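Local coordinates for protein cytochrome c, 1 heme-binding site (Geobacter sulfurreducens, PDB 4RLR) that carries one heme of low reduction potential and probably transfers electrons, being essential for accepting them from an electrode, at residues K7-I12 with L99-A104; G19-D24 with M46-Y51; A65-L70 with A104-W109. All coordinates share one frame; numbering follows the deposited sequence.

Overall arrangement
All three contacts lie in one small chain of helices and loops, without strands, built around a single heme. Contacts 1 and 3 both use helix 92-106, share A104 and touch each other, with centres about 10 Å apart. Contact 2 lies about 16 Å from contact 1 and 17 Å from contact 3, centre to centre. Both its segments fall between those of contact 1 and precede contact 3, while contacts 1 and 3 interleave along the chain. The helix packing of contacts 1 and 3 lies beside the heme, with the side chain of F102 about 5 Å from it. Contacts 2 and 3 touch the heme; contact 2 holds its histidine ligand, H21, on helix 18-21.

Contact 1. Residues K7-I12 with L99-A104; sequences KDIKPI and LAVFKA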
loop_
_atom_site.group_PDB
_atom_site.type_symbol
_atom_site.label_atom_id
_atom_site.label_comp_id
_atom_site.label_asym_id
_atom_site.label_seq_id
_atom_site.Cartn_x
_atom_site.Cartn_y
_atom_site.Cartn_z
ATOM N N LYS A 7 -9.239 10.706 6.561
ATOM C CA LYS A 7 -9.576 11.898 5.787
ATOM C C LYS A 7 -9.096 11.801 4.340
ATOM O O LYS A 7 -9.790 12.250 3.431
ATOM C CB LYS A 7 -9.019 13.150 6.464
ATOM N N ASP A 8 -7.968 11.128 4.126
ATOM C CA ASP A 8 -7.261 11.191 2.852
ATOM C C ASP A 8 -6.959 9.845 2.166
ATOM O O ASP A 8 -6.997 9.748 0.934
ATOM C CB ASP A 8 -5.959 11.938 3.060
ATOM C CG ASP A 8 -6.150 13.250 3.835
ATOM O OD1 ASP A 8 -6.652 14.213 3.245
ATOM O OD2 ASP A 8 -5.822 13.318 5.040
ATOM N N ILE A 9 -6.589 8.823 2.923
ATOM C CA ILE A 9 -6.211 7.562 2.291
ATOM C C ILE A 9 -7.435 6.713 1.957
ATOM O O ILE A 9 -7.569 6.247 0.839
ATOM C CB ILE A 9 -5.203 6.795 3.150
ATOM C CG1 ILE A 9 -3.889 7.573 3.200
ATOM C CG2 ILE A 9 -4.960 5.369 2.623
ATOM C CD1 ILE A 9 -3.237 7.866 1.847
ATOM N N LYS A 10 -8.330 6.534 2.915
ATOM C CA LYS A 10 -9.444 5.610 2.712
ATOM C C LYS A 10 -10.344 5.994 1.505
ATOM O O LYS A 10 -10.720 5.135 0.721
ATOM C CB LYS A 10 -10.243 5.468 4.004
ATOM C CG LYS A 10 -11.574 4.809 3.874
ATOM C CD LYS A 10 -12.241 4.715 5.245
ATOM C CE LYS A 10 -13.630 4.086 5.163
ATOM N NZ LYS A 10 -13.625 2.802 4.367
ATOM N N PRO A 11 -10.667 7.288 1.350
ATOM C CA PRO A 11 -11.406 7.689 0.152
ATOM C C PRO A 11 -10.722 7.231 -1.159
ATOM O O PRO A 11 -11.410 6.688 -2.016
ATOM C CB PRO A 11 -11.423 9.215 0.258
ATOM C CG PRO A 11 -11.323 9.491 1.695
ATOM C CD PRO A 11 -10.377 8.439 2.216
ATOM N N ILE A 12 -9.397 7.399 -1.275
ATOM C CA ILE A 12 -8.666 6.946 -2.457
ATOM C C ILE A 12 -8.703 5.425 -2.548
ATOM O O ILE A 12 -9.058 4.865 -3.579
ATOM C CB ILE A 12 -7.170 7.413 -2.446
ATOM C CG1 ILE A 12 -7.095 8.943 -2.479
ATOM C CG2 ILE A 12 -6.422 6.845 -3.625
ATOM C CD1 ILE A 12 -5.747 9.494 -2.159
ATOM N N LEU A 99 -0.149 9.616 -5.402
ATOM C CA LEU A 99 1.079 9.118 -4.834
ATOM C C LEU A 99 1.562 10.075 -3.773
ATOM O O LEU A 99 2.175 9.654 -2.792
ATOM C CB LEU A 99 2.152 8.949 -5.901
ATOM C CG LEU A 99 3.529 8.530 -5.376
ATOM C CD1 LEU A 99 3.460 7.221 -4.549
ATOM C CD2 LEU A 99 4.508 8.396 -6.529
ATOM N N ALA A 100 1.297 11.363 -3.971
ATOM C CA ALA A 100 1.807 12.364 -3.062
ATOM C C ALA A 100 1.064 12.279 -1.725
ATOM O O ALA A 100 1.657 12.518 -0.688
ATOM C CB ALA A 100 1.712 13.767 -3.682
ATOM N N VAL A 101 -0.214 11.896 -1.770
ATOM C CA VAL A 101 -1.025 11.708 -0.571
ATOM C C VAL A 101 -0.525 10.496 0.221
ATOM O O VAL A 101 -0.414 10.556 1.453
ATOM C CB VAL A 101 -2.525 11.551 -0.936
ATOM C CG1 VAL A 101 -3.397 11.352 0.292
ATOM C CG2 VAL A 101 -3.035 12.771 -1.747
ATOM N N PHE A 102 -0.188 9.410 -0.464
ATOM C CA PHE A 102 0.348 8.244 0.234
ATOM C C PHE A 102 1.718 8.520 0.869
ATOM O O PHE A 102 1.999 8.018 1.952
ATOM C CB PHE A 102 0.450 7.019 -0.683
ATOM C CG PHE A 102 -0.831 6.246 -0.836
ATOM C CD1 PHE A 102 -1.751 6.598 -1.818
ATOM C CD2 PHE A 102 -1.099 5.155 -0.040
ATOM C CE1 PHE A 102 -2.916 5.881 -1.983
ATOM C CE2 PHE A 102 -2.255 4.421 -0.189
ATOM C CZ PHE A 102 -3.175 4.787 -1.164
ATOM N N LYS A 103 2.574 9.306 0.220
ATOM C CA LYS A 103 3.904 9.585 0.812
ATOM C C LYS A 103 3.775 10.431 2.088
ATOM O O LYS A 103 4.521 10.255 3.069
ATOM C CB LYS A 103 4.837 10.265 -0.185
ATOM C CG LYS A 103 5.128 9.449 -1.454
ATOM C CD LYS A 103 6.426 9.873 -2.115
ATOM C CE LYS A 103 6.873 8.901 -3.206
ATOM N NZ LYS A 103 7.996 9.468 -4.010
ATOM N N ALA A 104 2.818 11.349 2.084
ATOM C CA ALA A 104 2.557 12.169 3.270
ATOM C C ALA A 104 2.024 11.323 4.402
ATOM O O ALA A 104 2.355 11.531 5.563
ATOM C CB ALA A 104 1.575 13.256 2.951
#
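The F102 ring carries I9 on one face and I12 at its edge. I9 CD1 sits almost over the ring centre, 3.9 Å from the centroid and 9° off the normal, a CH-pi contact. The edge is met near the ring plane by I12 CG2, 4.0 Å from F102 CE1. I9 CG1 lies beside its own backbone N (chi1 -67°), and chi2 carries CD1 on toward F102. The same methyl also reaches the neighbouring residue, with I9 CD1 3.8 Å from V101 CG1. This is the packing of helix 5-16 on helix 92-106, consistent with the N- and C-terminal helix pair of class I cytochromes c, although helix 119-123 follows here. The short segments run at 134° to each other, with axes 9.8 Å apart at closest approach. V101 points toward helix 5-16, and its CG1 is the common meeting point. D8 CB lies 3.8 Å from V101 CG1, and I12 CD1 reaches V101 CG1 at 3.9 Å from another direction. No hydrogen bond crosses between the segments. The carboxylate of D8 turns back to its own end of the chain, where OD2 accepts from T4 N. Beyond the pair, F102 touches L88, and I9 touches W105.

Contact 2. Residues G19-D24 with M46-Y51; sequences GCHGAD and MRMDTY. With HEM (protoporphyrin IX containing Fe), chain B.
H21 meets M46 and M48 in a mixed contact of hydrogen bonds and sulfur-aromatic packing on the histidine side of the heme, where helix 18-21 faces the loop before helix 51-55. H21 NE2 binds the iron at 2.0 Å, and M84 SD is the other axial ligand. The far ring nitrogen is held by the loop: H21 ND1 donates to M46 O at 2.7 Å. This bond lies in the imidazole plane and in the carbonyl plane, with 157° at the hydrogen. Together with the iron bond it holds the ring's rotation, and it would probably make NE2 a stronger donor to the iron. M48 N in turn donates to H21 O at 2.8 Å in a nearly straight bond (173°).

Two sulfurs lie near the imidazole. M48 SD stands over one face, 4.2 Å from the H21 ring centroid, while M46 SD lies at the edge. The M48 chain is extended beyond CG, which takes its methyl to the porphyrin: M48 CE is 3.5 Å from HEM C3A. F13 of helix 5-16 also touches H21 and M48.

Further out, D49 OD2 comes 3.2 Å from G22 CA, and a CB on G22 would also crowd D49 OD2. The other oxygen, D49 OD1, receives R47 NE at 2.9 Å on its syn side, in a salt bridge within the loop. C20, covalently linked to the heme, and H21 close the CXXCH motif of c-type cytochromes.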
loop_
_atom_site.group_PDB
_atom_site.type_symbol
_atom_site.label_atom_id
_atom_site.label_comp_id
_atom_site.label_asym_id
_atom_site.label_seq_id
_atom_site.Cartn_x
_atom_site.Cartn_y
_atom_site.Cartn_z
ATOM N N GLY A 19 -11.318 -2.790 -4.994
ATOM C CA GLY A 19 -11.839 -3.745 -5.954
ATOM C C GLY A 19 -11.154 -5.106 -5.886
ATOM O O GLY A 19 -11.747 -6.140 -6.192
ATOM N N CYS A 20 -9.888 -5.107 -5.495
ATOM C CA CYS A 20 -9.039 -6.323 -5.547
ATOM C C CYS A 20 -8.420 -6.576 -4.181
ATOM O O CYS A 20 -7.671 -7.538 -3.984
ATOM C CB CYS A 20 -7.921 -6.146 -6.582
ATOM S SG CYS A 20 -8.465 -5.779 -8.221
ATOM N N HIS A 21 -8.689 -5.676 -3.245
ATOM C CA HIS A 21 -8.100 -5.766 -1.921
ATOM C C HIS A 21 -9.163 -5.582 -0.821
ATOM O O HIS A 21 -8.836 -5.165 0.279
ATOM C CB HIS A 21 -6.979 -4.740 -1.745
ATOM C CG HIS A 21 -5.746 -5.001 -2.559
ATOM N ND1 HIS A 21 -4.852 -6.004 -2.265
ATOM C CD2 HIS A 21 -5.231 -4.350 -3.626
ATOM C CE1 HIS A 21 -3.854 -5.970 -3.123
ATOM N NE2 HIS A 21 -4.052 -4.968 -3.960
ATOM N N GLY A 22 -10.427 -5.900 -1.120
ATOM C CA GLY A 22 -11.489 -5.801 -0.131
ATOM C C GLY A 22 -12.215 -7.081 0.238
ATOM O O GLY A 22 -11.605 -8.070 0.626
ATOM N N ALA A 23 -13.540 -7.067 0.137
ATOM C CA ALA A 23 -14.359 -8.185 0.619
ATOM C C ALA A 23 -14.148 -9.492 -0.139
ATOM O O ALA A 23 -14.421 -10.563 0.406
ATOM C CB ALA A 23 -15.822 -7.821 0.568
ATOM N N ASP A 24 -13.680 -9.405 -1.384
ATOM C CA ASP A 24 -13.483 -10.594 -2.202
ATOM C C ASP A 24 -12.050 -11.093 -2.242
ATOM O O ASP A 24 -11.746 -12.059 -2.966
ATOM C CB ASP A 24 -13.963 -10.344 -3.621
ATOM C CG ASP A 24 -15.466 -10.172 -3.685
ATOM O OD1 ASP A 24 -16.187 -10.975 -3.053
ATOM O OD2 ASP A 24 -15.920 -9.210 -4.326
ATOM N N MET A 46 -4.944 -9.603 -1.579
ATOM C CA MET A 46 -5.243 -9.765 -0.156
ATOM C C MET A 46 -5.843 -8.481 0.439
ATOM O O MET A 46 -5.638 -7.369 -0.084
ATOM C CB MET A 46 -4.003 -10.183 0.631
ATOM C CG MET A 46 -2.888 -9.147 0.728
ATOM S SD MET A 46 -2.092 -8.673 -0.797
ATOM C CE MET A 46 -1.316 -10.196 -1.345
ATOM N N ARG A 47 -6.619 -8.674 1.503
ATOM C CA ARG A 47 -7.369 -7.608 2.164
ATOM C C ARG A 47 -6.494 -6.470 2.633
ATOM O O ARG A 47 -5.525 -6.685 3.346
ATOM C CB ARG A 47 -8.132 -8.181 3.378
ATOM C CG ARG A 47 -8.991 -7.162 4.090
ATOM C CD ARG A 47 -9.851 -7.826 5.165
ATOM N NE ARG A 47 -10.879 -6.895 5.581
ATOM C CZ ARG A 47 -11.659 -7.026 6.646
ATOM N NH1 ARG A 47 -11.521 -8.069 7.470
ATOM N NH2 ARG A 47 -12.580 -6.103 6.879
ATOM N N MET A 48 -6.846 -5.252 2.227
ATOM C CA MET A 48 -6.176 -4.048 2.713
ATOM C C MET A 48 -7.192 -2.929 3.006
ATOM O O MET A 48 -6.839 -1.773 3.095
ATOM C CB MET A 48 -5.187 -3.547 1.659
ATOM C CG MET A 48 -4.008 -4.407 1.467
ATOM S SD MET A 48 -2.872 -3.688 0.287
ATOM C CE MET A 48 -1.958 -5.146 -0.119
ATOM N N ASP A 49 -8.458 -3.286 3.137
ATOM C CA ASP A 49 -9.536 -2.279 3.171
ATOM C C ASP A 49 -9.931 -1.793 4.572
ATOM O O ASP A 49 -10.997 -1.224 4.761
ATOM C CB ASP A 49 -10.775 -2.775 2.407
ATOM C CG ASP A 49 -11.440 -3.964 3.062
ATOM O OD1 ASP A 49 -10.963 -4.447 4.101
ATOM O OD2 ASP A 49 -12.466 -4.408 2.556
ATOM N N THR A 50 -9.074 -2.044 5.546
ATOM C CA THR A 50 -9.187 -1.447 6.861
ATOM C C THR A 50 -7.832 -0.855 7.204
ATOM O O THR A 50 -6.829 -1.201 6.574
ATOM C CB THR A 50 -9.580 -2.474 7.980
ATOM O OG1 THR A 50 -8.423 -3.216 8.411
ATOM C CG2 THR A 50 -10.731 -3.430 7.512
ATOM N N TYR A 51 -7.798 0.060 8.166
ATOM C CA TYR A 51 -6.537 0.681 8.575
ATOM C C TYR A 51 -5.523 -0.362 9.079
ATOM O O TYR A 51 -4.388 -0.385 8.625
ATOM C CB TYR A 51 -6.827 1.719 9.647
ATOM C CG TYR A 51 -5.625 2.307 10.329
ATOM C CD1 TYR A 51 -4.898 3.328 9.734
ATOM C CD2 TYR A 51 -5.225 1.866 11.583
ATOM C CE1 TYR A 51 -3.807 3.884 10.365
ATOM C CE2 TYR A 51 -4.105 2.438 12.228
ATOM C CZ TYR A 51 -3.422 3.453 11.600
ATOM O OH TYR A 51 -2.314 4.031 12.207
HETATM C CHA HEM B . -0.572 -6.843 -4.472
HETATM C CHB HEM B . -1.367 -2.315 -2.986
HETATM C CHC HEM B . -4.680 -1.974 -6.471
HETATM C CHD HEM B . -4.324 -6.623 -7.547
HETATM C C1A HEM B . -0.458 -5.618 -3.847
HETATM C C2A HEM B . 0.562 -5.297 -2.887
HETATM C C3A HEM B . 0.353 -4.048 -2.469
HETATM C C4A HEM B . -0.804 -3.542 -3.154
HETATM C CMA HEM B . 1.161 -3.264 -1.427
HETATM C CAA HEM B . 1.679 -6.264 -2.463
HETATM C CBA HEM B . 1.319 -7.130 -1.257
HETATM C CGA HEM B . 2.572 -7.902 -0.870
HETATM O O1A HEM B . 3.466 -7.365 -0.184
HETATM O O2A HEM B . 2.682 -9.069 -1.267
HETATM C C1B HEM B . -2.356 -1.836 -3.811
HETATM C C2B HEM B . -2.853 -0.499 -3.786
HETATM C C3B HEM B . -3.764 -0.389 -4.751
HETATM C C4B HEM B . -3.850 -1.668 -5.414
HETATM C CMB HEM B . -2.366 0.512 -2.751
HETATM C CAB HEM B . -4.576 0.843 -5.161
HETATM C CBB HEM B . -3.889 1.999 -5.344
HETATM C C1C HEM B . -4.889 -3.206 -7.021
HETATM C C2C HEM B . -5.869 -3.469 -8.046
HETATM C C3C HEM B . -5.796 -4.777 -8.346
HETATM C C4C HEM B . -4.731 -5.333 -7.538
HETATM C CMC HEM B . -6.844 -2.397 -8.585
HETATM C CAC HEM B . -6.591 -5.610 -9.393
HETATM C CBC HEM B . -6.993 -5.068 -10.564
HETATM C C1D HEM B . -3.307 -7.116 -6.780
HETATM C C2D HEM B . -2.931 -8.504 -6.773
HETATM C C3D HEM B . -1.756 -8.586 -5.807
HETATM C C4D HEM B . -1.551 -7.231 -5.343
HETATM C CMD HEM B . -3.618 -9.639 -7.572
HETATM C CAD HEM B . -0.961 -9.835 -5.410
HETATM C CBD HEM B . 0.005 -10.231 -6.520
HETATM C CGD HEM B . 1.119 -9.216 -6.544
HETATM O O1D HEM B . 1.927 -9.109 -5.592
HETATM O O2D HEM B . 1.198 -8.492 -7.545
HETATM N NA HEM B . -1.267 -4.519 -4.014
HETATM N NB HEM B . -2.965 -2.522 -4.826
HETATM N NC HEM B . -4.188 -4.364 -6.754
HETATM N ND HEM B . -2.479 -6.393 -5.936
HETATM FE FE HEM B . -2.770 -4.383 -5.334
#

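Contact 3. Residues A65-L70 with A104-W109; sequences ALMRRL and AWVGVW. With HEM (protoporphyrin IX containing Fe), chain B.
M67 of helix 65-70, a helix that lines the heme pocket, forms a Met-aromatic contact with W109, just after helix 92-106. M67 CG makes a CH-pi contact over the face, 3.8 Å from the centroid of the six-membered ring of W109. M67 SD is above the same face, but farther off at 5.3 Å from that centroid. Bends at chi2 (76°) and chi3 turn the tip toward the other helix, where M67 CE meets V106 CG1 at 3.8 Å. The W109 ring is also met at its edge, in plane, by L70 CB, 3.9 Å from W109 CZ2. The indole N-H is bonded to D71 OD1. With an alanine in place of this tryptophan, M67 is likely to lose its aromatic partner, a gap to open beside L70, and D71 OD1 to be left without this donor.

L66 CD2 reaches the edge of the other tryptophan, 3.8 Å from W105 CZ3. On the heme side, R69 NH1 donates to HEM O1D at 3.0 Å and R69 NH2 to the same oxygen at 3.1 Å. HEM CAA lies over one face of the R69 guanidinium, toward its rim.

G107, the first residue past helix 92-106, has positive phi, and the chain turns there toward W109. W105 also packs on helices 51-55 and 5-16, while L70 and W109 touch F102 of helix 92-106.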
loop_
_atom_site.group_PDB
_atom_site.type_symbol
_atom_site.label_atom_id
_atom_site.label_comp_id
_atom_site.label_asym_id
_atom_site.label_seq_id
_atom_site.Cartn_x
_atom_site.Cartn_y
_atom_site.Cartn_z
ATOM N N ALA A 65 6.361 -2.684 1.772
ATOM C CA ALA A 65 5.646 -3.201 0.588
ATOM C C ALA A 65 4.762 -2.163 -0.112
ATOM O O ALA A 65 4.753 -2.070 -1.347
ATOM C CB ALA A 65 4.815 -4.450 0.941
ATOM N N LEU A 66 4.023 -1.381 0.668
ATOM C CA LEU A 66 3.157 -0.370 0.088
ATOM C C LEU A 66 3.997 0.665 -0.636
ATOM O O LEU A 66 3.613 1.164 -1.714
ATOM C CB LEU A 66 2.345 0.296 1.188
ATOM C CG LEU A 66 1.379 1.387 0.778
ATOM C CD1 LEU A 66 0.318 0.814 -0.126
ATOM C CD2 LEU A 66 0.772 2.011 2.007
ATOM N N MET A 67 5.145 0.989 -0.039
ATOM C CA MET A 67 6.074 1.947 -0.637
ATOM C C MET A 67 6.663 1.388 -1.938
ATOM O O MET A 67 6.665 2.077 -2.969
ATOM C CB MET A 67 7.157 2.375 0.368
ATOM C CG MET A 67 6.612 3.099 1.614
ATOM S SD MET A 67 5.826 1.963 2.835
ATOM C CE MET A 67 6.959 2.076 4.225
ATOM N N ARG A 68 7.093 0.128 -1.920
ATOM C CA ARG A 68 7.602 -0.526 -3.126
ATOM C C ARG A 68 6.561 -0.608 -4.253
ATOM O O ARG A 68 6.887 -0.385 -5.414
ATOM C CB ARG A 68 8.109 -1.922 -2.818
ATOM C CG ARG A 68 9.379 -1.949 -1.951
ATOM C CD ARG A 68 10.005 -3.305 -2.003
ATOM N NE ARG A 68 9.240 -4.276 -1.242
ATOM C CZ ARG A 68 9.215 -4.340 0.084
ATOM N NH1 ARG A 68 9.919 -3.468 0.813
ATOM N NH2 ARG A 68 8.482 -5.270 0.682
ATOM N N ARG A 69 5.317 -0.943 -3.923
ATOM C CA ARG A 69 4.361 -1.236 -4.970
ATOM C C ARG A 69 3.795 0.058 -5.544
ATOM O O ARG A 69 3.460 0.109 -6.740
ATOM C CB ARG A 69 3.256 -2.157 -4.480
ATOM C CG ARG A 69 3.713 -3.560 -4.039
ATOM C CD ARG A 69 4.793 -4.165 -4.947
ATOM N NE ARG A 69 5.061 -5.573 -4.631
ATOM C CZ ARG A 69 4.284 -6.586 -5.002
ATOM N NH1 ARG A 69 3.161 -6.374 -5.693
ATOM N NH2 ARG A 69 4.607 -7.825 -4.671
ATOM N N LEU A 70 3.691 1.104 -4.712
ATOM C CA LEU A 70 3.216 2.392 -5.213
ATOM C C LEU A 70 4.317 3.309 -5.827
ATOM O O LEU A 70 4.004 4.389 -6.386
ATOM C CB LEU A 70 2.427 3.145 -4.146
ATOM C CG LEU A 70 1.059 2.567 -3.757
ATOM C CD1 LEU A 70 0.339 3.567 -2.891
ATOM C CD2 LEU A 70 0.218 2.169 -4.981
ATOM N N ALA A 104 2.818 11.349 2.084
ATOM C CA ALA A 104 2.557 12.169 3.270
ATOM C C ALA A 104 2.024 11.323 4.402
ATOM O O ALA A 104 2.355 11.531 5.563
ATOM C CB ALA A 104 1.575 13.256 2.951
ATOM N N TRP A 105 1.183 10.361 4.073
ATOM C CA TRP A 105 0.578 9.545 5.104
ATOM C C TRP A 105 1.626 8.630 5.725
ATOM O O TRP A 105 1.702 8.467 6.938
ATOM C CB TRP A 105 -0.555 8.717 4.500
ATOM C CG TRP A 105 -1.183 7.778 5.481
ATOM C CD1 TRP A 105 -1.784 8.111 6.650
ATOM C CD2 TRP A 105 -1.269 6.355 5.373
ATOM N NE1 TRP A 105 -2.232 6.977 7.294
ATOM C CE2 TRP A 105 -1.940 5.885 6.523
ATOM C CE3 TRP A 105 -0.854 5.427 4.412
ATOM C CZ2 TRP A 105 -2.203 4.533 6.738
ATOM C CZ3 TRP A 105 -1.122 4.086 4.626
ATOM C CH2 TRP A 105 -1.787 3.654 5.778
ATOM N N VAL A 106 2.449 8.041 4.885
ATOM C CA VAL A 106 3.371 7.028 5.349
ATOM C C VAL A 106 4.454 7.649 6.223
ATOM O O VAL A 106 4.886 7.032 7.184
ATOM C CB VAL A 106 3.979 6.253 4.183
ATOM C CG1 VAL A 106 5.124 5.366 4.655
ATOM C CG2 VAL A 106 2.882 5.386 3.498
ATOM N N GLY A 107 4.846 8.881 5.901
ATOM C CA GLY A 107 5.881 9.587 6.645
ATOM C C GLY A 107 7.158 9.623 5.829
ATOM O O GLY A 107 7.393 10.570 5.077
ATOM N N VAL A 108 7.974 8.583 5.962
ATOM C CA VAL A 108 9.150 8.411 5.125
ATOM C C VAL A 108 8.887 7.295 4.090
ATOM O O VAL A 108 8.455 6.220 4.463
ATOM C CB VAL A 108 10.410 8.100 5.993
ATOM C CG1 VAL A 108 11.613 7.767 5.137
ATOM C CG2 VAL A 108 10.758 9.296 6.888
ATOM N N TRP A 109 9.152 7.549 2.807
ATOM C CA TRP A 109 8.997 6.533 1.753
ATOM C C TRP A 109 10.104 5.466 1.769
ATOM O O TRP A 109 10.862 5.320 0.813
ATOM C CB TRP A 109 8.931 7.206 0.392
ATOM C CG TRP A 109 8.156 6.435 -0.661
ATOM C CD1 TRP A 109 8.643 5.882 -1.815
ATOM C CD2 TRP A 109 6.748 6.135 -0.639
ATOM N NE1 TRP A 109 7.618 5.263 -2.517
ATOM C CE2 TRP A 109 6.449 5.412 -1.812
ATOM C CE3 TRP A 109 5.712 6.423 0.254
ATOM C CZ2 TRP A 109 5.142 4.969 -2.106
ATOM C CZ3 TRP A 109 4.419 5.984 -0.043
ATOM C CH2 TRP A 109 4.153 5.267 -1.198
HETATM C CHA HEM B . -0.572 -6.843 -4.472
HETATM C CHB HEM B . -1.367 -2.315 -2.986
HETATM C CHC HEM B . -4.680 -1.974 -6.471
HETATM C CHD HEM B . -4.324 -6.623 -7.547
HETATM C C1A HEM B . -0.458 -5.618 -3.847
HETATM C C2A HEM B . 0.562 -5.297 -2.887
HETATM C C3A HEM B . 0.353 -4.048 -2.469
HETATM C C4A HEM B . -0.804 -3.542 -3.154
HETATM C CMA HEM B . 1.161 -3.264 -1.427
HETATM C CAA HEM B . 1.679 -6.264 -2.463
HETATM C CBA HEM B . 1.319 -7.130 -1.257
HETATM C CGA HEM B . 2.572 -7.902 -0.870
HETATM O O1A HEM B . 3.466 -7.365 -0.184
HETATM O O2A HEM B . 2.682 -9.069 -1.267
HETATM C C1B HEM B . -2.356 -1.836 -3.811
HETATM C C2B HEM B . -2.853 -0.499 -3.786
HETATM C C3B HEM B . -3.764 -0.389 -4.751
HETATM C C4B HEM B . -3.850 -1.668 -5.414
HETATM C CMB HEM B . -2.366 0.512 -2.751
HETATM C CAB HEM B . -4.576 0.843 -5.161
HETATM C CBB HEM B . -3.889 1.999 -5.344
HETATM C C1C HEM B . -4.889 -3.206 -7.021
HETATM C C2C HEM B . -5.869 -3.469 -8.046
HETATM C C3C HEM B . -5.796 -4.777 -8.346
HETATM C C4C HEM B . -4.731 -5.333 -7.538
HETATM C CMC HEM B . -6.844 -2.397 -8.585
HETATM C CAC HEM B . -6.591 -5.610 -9.393
HETATM C CBC HEM B . -6.993 -5.068 -10.564
HETATM C C1D HEM B . -3.307 -7.116 -6.780
HETATM C C2D HEM B . -2.931 -8.504 -6.773
HETATM C C3D HEM B . -1.756 -8.586 -5.807
HETATM C C4D HEM B . -1.551 -7.231 -5.343
HETATM C CMD HEM B . -3.618 -9.639 -7.572
HETATM C CAD HEM B . -0.961 -9.835 -5.410
HETATM C CBD HEM B . 0.005 -10.231 -6.520
HETATM C CGD HEM B . 1.119 -9.216 -6.544
HETATM O O1D HEM B . 1.927 -9.109 -5.592
HETATM O O2D HEM B . 1.198 -8.492 -7.545
HETATM N NA HEM B . -1.267 -4.519 -4.014
HETATM N NB HEM B . -2.965 -2.522 -4.826
HETATM N NC HEM B . -4.188 -4.364 -6.754
HETATM N ND HEM B . -2.479 -6.393 -5.936
HETATM FE FE HEM B . -2.770 -4.383 -5.334
#